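Local coordinates for arginyl-trna synthetase (Thermus thermophilus, PDB 1IQ0), which probably joins arginine to its cognate tRNA at the expense of ATP, as a monomeric class I aminoacyl-tRNA synthetase, at residues 106-118 with 223-236. Residues are numbered along the deposited sequence; the frame is centred on the assembly and turned at random.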
ATOM      1  N   LEU A 106       7.584   8.860   4.487  1.00 19.62           N
ATOM      2  CA  LEU A 106       8.204   7.657   5.029  1.00 18.14           C
ATOM      3  C   LEU A 106       7.175   6.590   5.356  1.00 18.45           C
ATOM      4  O   LEU A 106       6.325   6.770   6.232  1.00 18.97           O
ATOM      5  CB  LEU A 106       8.999   8.011   6.284  1.00 20.26           C
ATOM      6  CG  LEU A 106       9.894   6.927   6.878  1.00 18.91           C
ATOM      7  CD1 LEU A 106      10.958   6.513   5.859  1.00 18.55           C
ATOM      8  CD2 LEU A 106      10.552   7.467   8.137  1.00 21.83           C
ATOM      9  N   VAL A 107       7.253   5.475   4.641  1.00 17.28           N
ATOM     10  CA  VAL A 107       6.330   4.376   4.860  1.00 19.26           C
ATOM     11  C   VAL A 107       6.987   3.264   5.664  1.00 19.68           C
ATOM     12  O   VAL A 107       8.027   2.740   5.271  1.00 20.19           O
ATOM     13  CB  VAL A 107       5.843   3.780   3.517  1.00 21.40           C
ATOM     14  CG1 VAL A 107       4.857   2.645   3.774  1.00 20.10           C
ATOM     15  CG2 VAL A 107       5.196   4.874   2.673  1.00 18.48           C
ATOM     16  N   GLU A 108       6.392   2.917   6.801  1.00 20.41           N
ATOM     17  CA  GLU A 108       6.926   1.819   7.599  1.00 20.72           C
ATOM     18  C   GLU A 108       5.968   0.641   7.524  1.00 20.96           C
ATOM     19  O   GLU A 108       4.774   0.776   7.789  1.00 18.47           O
ATOM     20  CB  GLU A 108       7.105   2.202   9.076  1.00 17.86           C
ATOM     21  CG  GLU A 108       7.535   0.981   9.918  1.00 18.41           C
ATOM     22  CD  GLU A 108       7.574   1.242  11.422  1.00 23.75           C
ATOM     23  OE1 GLU A 108       7.156   0.347  12.181  1.00 28.13           O
ATOM     24  OE2 GLU A 108       8.029   2.323  11.849  1.00 23.50           O
ATOM     25  N   HIS A 109       6.491  -0.513   7.147  1.00 19.98           N
ATOM     26  CA  HIS A 109       5.670  -1.709   7.077  1.00 20.73           C
ATOM     27  C   HIS A 109       6.533  -2.938   7.323  1.00 21.48           C
ATOM     28  O   HIS A 109       7.762  -2.827   7.385  1.00 20.87           O
ATOM     29  CB  HIS A 109       4.914  -1.776   5.738  1.00 16.39           C
ATOM     30  CG  HIS A 109       5.781  -1.978   4.533  1.00 18.96           C
ATOM     31  ND1 HIS A 109       6.472  -3.148   4.302  1.00 21.83           N
ATOM     32  CD2 HIS A 109       5.970  -1.207   3.433  1.00 13.37           C
ATOM     33  CE1 HIS A 109       7.042  -3.093   3.112  1.00 16.36           C
ATOM     34  NE2 HIS A 109       6.752  -1.928   2.563  1.00 19.57           N
ATOM     35  N   THR A 110       5.880  -4.088   7.480  1.00 18.83           N
ATOM     36  CA  THR A 110       6.532  -5.362   7.778  1.00 18.70           C
ATOM     37  C   THR A 110       6.897  -5.264   9.263  1.00 19.00           C
ATOM     38  O   THR A 110       6.040  -5.479  10.119  1.00 16.66           O
ATOM     39  CB  THR A 110       7.785  -5.594   6.899  1.00 19.50           C
ATOM     40  OG1 THR A 110       7.435  -5.434   5.517  1.00 20.23           O
ATOM     41  CG2 THR A 110       8.323  -7.023   7.095  1.00 17.27           C
ATOM     42  N   SER A 111       8.144  -4.918   9.577  1.00 16.18           N
ATOM     43  CA  SER A 111       8.555  -4.751  10.973  1.00 13.05           C
ATOM     44  C   SER A 111       8.061  -5.847  11.905  1.00 14.27           C
ATOM     45  O   SER A 111       7.398  -5.561  12.896  1.00 14.54           O
ATOM     46  CB  SER A 111       8.041  -3.411  11.508  1.00 16.44           C
ATOM     47  OG  SER A 111       8.522  -2.331  10.735  1.00 17.52           O
ATOM     48  N   VAL A 112       8.386  -7.094  11.608  1.00 20.12           N
ATOM     49  CA  VAL A 112       7.934  -8.191  12.455  1.00 21.75           C
ATOM     50  C   VAL A 112       9.024  -8.585  13.436  1.00 21.56           C
ATOM     51  O   VAL A 112      10.203  -8.300  13.208  1.00 20.87           O
ATOM     52  CB  VAL A 112       7.574  -9.439  11.612  1.00 26.48           C
ATOM     53  CG1 VAL A 112       6.493  -9.086  10.593  1.00 29.71           C
ATOM     54  CG2 VAL A 112       8.810  -9.959  10.901  1.00 27.52           C
ATOM     55  N   ASN A 113       8.632  -9.223  14.536  1.00 18.90           N
ATOM     56  CA  ASN A 113       9.615  -9.672  15.502  1.00 20.67           C
ATOM     57  C   ASN A 113      10.569 -10.599  14.761  1.00 22.45           C
ATOM     58  O   ASN A 113      10.138 -11.521  14.068  1.00 23.54           O
ATOM     59  CB  ASN A 113       8.935 -10.407  16.659  1.00 25.29           C
ATOM     60  CG  ASN A 113       8.261  -9.455  17.628  1.00 30.71           C
ATOM     61  OD1 ASN A 113       8.828  -8.430  17.990  1.00 35.44           O
ATOM     62  ND2 ASN A 113       7.054  -9.795  18.058  1.00 27.80           N
ATOM     63  N   PRO A 114      11.882 -10.346  14.869  1.00 20.30           N
ATOM     64  CA  PRO A 114      12.862 -11.194  14.181  1.00 17.94           C
ATOM     65  C   PRO A 114      13.187 -12.443  14.996  1.00 16.92           C
ATOM     66  O   PRO A 114      14.336 -12.667  15.356  1.00 17.74           O
ATOM     67  CB  PRO A 114      14.062 -10.267  14.027  1.00 18.33           C
ATOM     68  CG  PRO A 114      14.002  -9.449  15.304  1.00 16.69           C
ATOM     69  CD  PRO A 114      12.518  -9.148  15.451  1.00 20.24           C
ATOM     70  N   ASN A 115      12.177 -13.266  15.259  1.00 16.83           N
ATOM     71  CA  ASN A 115      12.374 -14.451  16.085  1.00 21.88           C
ATOM     72  C   ASN A 115      11.857 -15.767  15.498  1.00 23.86           C
ATOM     73  O   ASN A 115      12.015 -16.818  16.112  1.00 22.89           O
ATOM     74  CB  ASN A 115      11.720 -14.207  17.447  1.00 15.53           C
ATOM     75  CG  ASN A 115      10.209 -14.170  17.361  1.00 19.77           C
ATOM     76  OD1 ASN A 115       9.646 -13.633  16.400  1.00 21.81           O
ATOM     77  ND2 ASN A 115       9.540 -14.737  18.365  1.00 19.14           N
ATOM     78  N   LYS A 116      11.244 -15.710  14.317  1.00 24.45           N
ATOM     79  CA  LYS A 116      10.708 -16.903  13.649  1.00 23.99           C
ATOM     80  C   LYS A 116      10.151 -16.530  12.271  1.00 25.16           C
ATOM     81  O   LYS A 116      10.091 -15.351  11.926  1.00 26.10           O
ATOM     82  CB  LYS A 116       9.615 -17.559  14.507  1.00 23.58           C
ATOM     83  CG  LYS A 116       8.364 -16.710  14.742  1.00 27.09           C
ATOM     84  CD  LYS A 116       7.499 -17.353  15.825  1.00 31.30           C
ATOM     85  CE  LYS A 116       6.019 -17.015  15.679  1.00 33.00           C
ATOM     86  NZ  LYS A 116       5.729 -15.571  15.772  1.00 35.60           N
ATOM     87  N   GLU A 117       9.743 -17.530  11.489  1.00 27.29           N
ATOM     88  CA  GLU A 117       9.223 -17.288  10.138  1.00 25.01           C
ATOM     89  C   GLU A 117       7.951 -16.450  10.130  1.00 21.89           C
ATOM     90  O   GLU A 117       7.166 -16.492  11.069  1.00 25.40           O
ATOM     91  CB  GLU A 117       8.963 -18.619   9.408  1.00 21.71           C
ATOM     92  CG  GLU A 117       7.737 -19.387   9.897  1.00 24.63           C
ATOM     93  CD  GLU A 117       7.965 -20.119  11.216  1.00 31.72           C
ATOM     94  OE1 GLU A 117       6.974 -20.623  11.788  1.00 36.27           O
ATOM     95  OE2 GLU A 117       9.125 -20.198  11.679  1.00 35.19           O
ATOM     96  N   LEU A 118       7.743 -15.695   9.059  1.00 18.77           N
ATOM     97  CA  LEU A 118       6.550 -14.857   8.934  1.00 20.80           C
ATOM     98  C   LEU A 118       5.300 -15.721   8.779  1.00 22.20           C
ATOM     99  O   LEU A 118       5.364 -16.821   8.234  1.00 22.44           O
ATOM    100  CB  LEU A 118       6.657 -13.934   7.719  1.00 20.56           C
ATOM    101  CG  LEU A 118       7.962 -13.204   7.386  1.00 24.84           C
ATOM    102  CD1 LEU A 118       7.597 -11.989   6.546  1.00 24.79           C
ATOM    103  CD2 LEU A 118       8.713 -12.764   8.631  1.00 24.78           C
ATOM    104  N   GLN A 223      14.119 -14.237   7.105  1.00 19.84           N
ATOM    105  CA  GLN A 223      12.791 -13.642   6.990  1.00 18.53           C
ATOM    106  C   GLN A 223      12.786 -12.775   5.740  1.00 19.25           C
ATOM    107  O   GLN A 223      11.780 -12.677   5.041  1.00 22.52           O
ATOM    108  CB  GLN A 223      12.478 -12.737   8.180  1.00 21.44           C
ATOM    109  CG  GLN A 223      12.350 -13.413   9.519  1.00 25.03           C
ATOM    110  CD  GLN A 223      12.064 -12.395  10.598  1.00 19.51           C
ATOM    111  OE1 GLN A 223      12.758 -11.388  10.693  1.00 21.88           O
ATOM    112  NE2 GLN A 223      11.040 -12.642  11.409  1.00 16.97           N
ATOM    113  N   MET A 224      13.925 -12.141   5.476  1.00 20.43           N
ATOM    114  CA  MET A 224      14.055 -11.253   4.329  1.00 21.19           C
ATOM    115  C   MET A 224      13.908 -11.983   3.000  1.00 24.34           C
ATOM    116  O   MET A 224      13.544 -11.369   1.998  1.00 23.00           O
ATOM    117  CB  MET A 224      15.395 -10.511   4.382  1.00 22.08           C
ATOM    118  CG  MET A 224      15.475  -9.319   3.437  1.00 24.65           C
ATOM    119  SD  MET A 224      16.779  -8.153   3.921  1.00 30.53           S
ATOM    120  CE  MET A 224      16.256  -7.759   5.583  1.00 24.84           C
ATOM    121  N   ALA A 225      14.189 -13.284   2.984  1.00 19.30           N
ATOM    122  CA  ALA A 225      14.044 -14.055   1.751  1.00 20.95           C
ATOM    123  C   ALA A 225      12.553 -14.107   1.405  1.00 19.75           C
ATOM    124  O   ALA A 225      12.170 -14.072   0.233  1.00 21.23           O
ATOM    125  CB  ALA A 225      14.600 -15.464   1.934  1.00 18.24           C
ATOM    126  N   THR A 226      11.718 -14.179   2.438  1.00 21.74           N
ATOM    127  CA  THR A 226      10.270 -14.214   2.265  1.00 20.12           C
ATOM    128  C   THR A 226       9.772 -12.841   1.784  1.00 24.46           C
ATOM    129  O   THR A 226       8.924 -12.751   0.891  1.00 26.97           O
ATOM    130  CB  THR A 226       9.571 -14.573   3.592  1.00 25.64           C
ATOM    131  OG1 THR A 226      10.127 -15.788   4.107  1.00 21.13           O
ATOM    132  CG2 THR A 226       8.072 -14.755   3.384  1.00 18.57           C
ATOM    133  N   MET A 227      10.303 -11.777   2.381  1.00 22.64           N
ATOM    134  CA  MET A 227       9.925 -10.415   2.005  1.00 23.36           C
ATOM    135  C   MET A 227      10.240 -10.211   0.527  1.00 24.53           C
ATOM    136  O   MET A 227       9.443  -9.647  -0.219  1.00 21.92           O
ATOM    137  CB  MET A 227      10.713  -9.400   2.835  1.00 17.99           C
ATOM    138  CG  MET A 227      10.378  -9.402   4.321  1.00 16.24           C
ATOM    139  SD  MET A 227      11.558  -8.417   5.287  1.00 22.33           S
ATOM    140  CE  MET A 227      11.438  -9.247   6.918  1.00 15.92           C
ATOM    141  N   HIS A 228      11.418 -10.677   0.123  1.00 22.69           N
ATOM    142  CA  HIS A 228      11.875 -10.575  -1.254  1.00 21.43           C
ATOM    143  C   HIS A 228      10.960 -11.357  -2.202  1.00 23.15           C
ATOM    144  O   HIS A 228      10.607 -10.869  -3.272  1.00 23.89           O
ATOM    145  CB  HIS A 228      13.306 -11.109  -1.371  1.00 28.79           C
ATOM    146  CG  HIS A 228      13.865 -11.027  -2.756  1.00 33.26           C
ATOM    147  ND1 HIS A 228      14.226  -9.832  -3.345  1.00 34.87           N
ATOM    148  CD2 HIS A 228      14.082 -11.987  -3.688  1.00 29.99           C
ATOM    149  CE1 HIS A 228      14.640 -10.060  -4.579  1.00 34.31           C
ATOM    150  NE2 HIS A 228      14.562 -11.359  -4.812  1.00 31.19           N
ATOM    151  N   ALA A 229      10.570 -12.565  -1.803  1.00 23.81           N
ATOM    152  CA  ALA A 229       9.702 -13.392  -2.639  1.00 25.06           C
ATOM    153  C   ALA A 229       8.318 -12.775  -2.770  1.00 28.46           C
ATOM    154  O   ALA A 229       7.580 -13.099  -3.695  1.00 26.98           O
ATOM    155  CB  ALA A 229       9.588 -14.800  -2.058  1.00 16.70           C
ATOM    156  N   LEU A 230       7.958 -11.895  -1.838  1.00 21.11           N
ATOM    157  CA  LEU A 230       6.657 -11.239  -1.896  1.00 18.54           C
ATOM    158  C   LEU A 230       6.743  -9.982  -2.750  1.00 17.63           C
ATOM    159  O   LEU A 230       5.772  -9.253  -2.891  1.00 18.55           O
ATOM    160  CB  LEU A 230       6.174 -10.884  -0.490  1.00 26.12           C
ATOM    161  CG  LEU A 230       5.715 -12.066   0.365  1.00 25.94           C
ATOM    162  CD1 LEU A 230       5.408 -11.586   1.778  1.00 22.19           C
ATOM    163  CD2 LEU A 230       4.479 -12.708  -0.266  1.00 25.54           C
ATOM    164  N   ASN A 231       7.921  -9.750  -3.316  1.00 21.33           N
ATOM    165  CA  ASN A 231       8.195  -8.599  -4.174  1.00 21.92           C
ATOM    166  C   ASN A 231       8.011  -7.255  -3.459  1.00 24.76           C
ATOM    167  O   ASN A 231       7.516  -6.289  -4.035  1.00 24.94           O
ATOM    168  CB  ASN A 231       7.334  -8.669  -5.446  1.00 19.65           C
ATOM    169  CG  ASN A 231       7.786  -7.674  -6.516  1.00 23.21           C
ATOM    170  OD1 ASN A 231       8.981  -7.400  -6.671  1.00 24.23           O
ATOM    171  ND2 ASN A 231       6.827  -7.138  -7.265  1.00 24.45           N
ATOM    172  N   ALA A 232       8.423  -7.214  -2.195  1.00 21.20           N
ATOM    173  CA  ALA A 232       8.354  -6.003  -1.373  1.00 22.76           C
ATOM    174  C   ALA A 232       9.703  -5.288  -1.483  1.00 22.26           C
ATOM    175  O   ALA A 232      10.734  -5.937  -1.658  1.00 21.19           O
ATOM    176  CB  ALA A 232       8.080  -6.377   0.080  1.00 21.00           C
ATOM    177  N   ARG A 233       9.703  -3.962  -1.381  1.00 28.26           N
ATOM    178  CA  ARG A 233      10.953  -3.201  -1.482  1.00 29.89           C
ATOM    179  C   ARG A 233      11.255  -2.445  -0.184  1.00 27.99           C
ATOM    180  O   ARG A 233      10.344  -1.985   0.493  1.00 22.49           O
ATOM    181  CB  ARG A 233      10.876  -2.193  -2.637  1.00 46.15           C
ATOM    182  CG  ARG A 233      10.078  -2.665  -3.849  1.00 54.52           C
ATOM    183  CD  ARG A 233      10.130  -1.667  -5.014  1.00 54.57           C
ATOM    184  NE  ARG A 233       9.977  -0.271  -4.599  1.00 62.76           N
ATOM    185  CZ  ARG A 233       8.990   0.193  -3.836  1.00 66.03           C
ATOM    186  NH1 ARG A 233       8.047  -0.626  -3.391  1.00 64.27           N
ATOM    187  NH2 ARG A 233       8.947   1.480  -3.509  1.00 63.02           N
ATOM    188  N   TYR A 234      12.536  -2.317   0.162  1.00 26.23           N
ATOM    189  CA  TYR A 234      12.921  -1.601   1.376  1.00 22.23           C
ATOM    190  C   TYR A 234      14.124  -0.704   1.154  1.00 23.18           C
ATOM    191  O   TYR A 234      15.060  -1.069   0.442  1.00 22.35           O
ATOM    192  CB  TYR A 234      13.260  -2.571   2.517  1.00 17.04           C
ATOM    193  CG  TYR A 234      12.174  -3.566   2.839  1.00 16.87           C
ATOM    194  CD1 TYR A 234      12.089  -4.775   2.151  1.00 17.49           C
ATOM    195  CD2 TYR A 234      11.213  -3.289   3.815  1.00 15.54           C
ATOM    196  CE1 TYR A 234      11.078  -5.688   2.425  1.00 17.51           C
ATOM    197  CE2 TYR A 234      10.191  -4.194   4.093  1.00 16.85           C
ATOM    198  CZ  TYR A 234      10.133  -5.392   3.392  1.00 16.37           C
ATOM    199  OH  TYR A 234       9.121  -6.281   3.640  1.00 19.53           O
ATOM    200  N   ASP A 235      14.103   0.470   1.777  1.00 20.23           N
ATOM    201  CA  ASP A 235      15.224   1.394   1.671  1.00 20.89           C
ATOM    202  C   ASP A 235      16.043   1.400   2.962  1.00 22.76           C
ATOM    203  O   ASP A 235      17.275   1.397   2.934  1.00 25.08           O
ATOM    204  CB  ASP A 235      14.729   2.814   1.404  1.00 17.55           C
ATOM    205  CG  ASP A 235      14.010   2.939   0.083  1.00 20.21           C
ATOM    206  OD1 ASP A 235      12.769   3.084   0.095  1.00 20.19           O
ATOM    207  OD2 ASP A 235      14.691   2.885  -0.966  1.00 22.63           O
ATOM    208  N   LEU A 236      15.352   1.400   4.097  1.00 23.16           N
ATOM    209  CA  LEU A 236      16.028   1.465   5.383  1.00 21.47           C
ATOM    210  C   LEU A 236      15.617   0.408   6.394  1.00 21.31           C
ATOM    211  O   LEU A 236      14.484  -0.067   6.413  1.00 21.90           O
ATOM    212  CB  LEU A 236      15.777   2.828   6.025  1.00 20.79           C
ATOM    213  CG  LEU A 236      16.080   4.098   5.232  1.00 21.58           C
ATOM    214  CD1 LEU A 236      15.253   5.250   5.794  1.00 22.38           C
ATOM    215  CD2 LEU A 236      17.574   4.402   5.293  1.00 19.98           C
TER
HETATM  216  O   HOH W   1       7.921  -1.522  -0.023  1.00 32.78           O
HETATM  217  O   HOH W   2      12.174  -8.792  11.474  1.00 25.57           O
HETATM  218  O   HOH W   3       9.706 -16.364   6.632  1.00 24.72           O
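The rings of His109 and Tyr234 meet obliquely, planes at 54°, with His109 CE1 3.5 Å from Tyr234 CE2. At the edges the contacts are polar: Thr110 OG1 lies in the plane of both rings, 2.7 Å from Tyr234 OH and 2.8 Å from His109 ND1, so that one hydroxyl ties them together. Water 1, in the imidazole plane, links His109 NE2 to Arg233 O. Thr110 CG2, anti to the backbone N (OG1 chi1 -53°), instead reaches Met227 CE.

The third flat group is the amide of Gln223. Its NE2 donates two hydrogen bonds, to Asn113 O (3.0 Å), close to the amide plane, and to Lys116 O (2.9 Å), while OE1 accepts from water 2, which also binds Val112 O. Leu118 CD2 packs against the Gln223 CB and CG. A leucine in place of Gln223 would probably leave the Asn113 and Lys116 carbonyls without this donor and let the turn around Pro114 shift.

That turn belongs to the predicted HIGH motif of the class I catalytic domain. The loop leaving strand 104-108, inside the parallel part of the sheet, is thus held against the C-terminal turns of helix 213-229 and the link to strand 236-239, while helix 120-138 touches His109 and Val112.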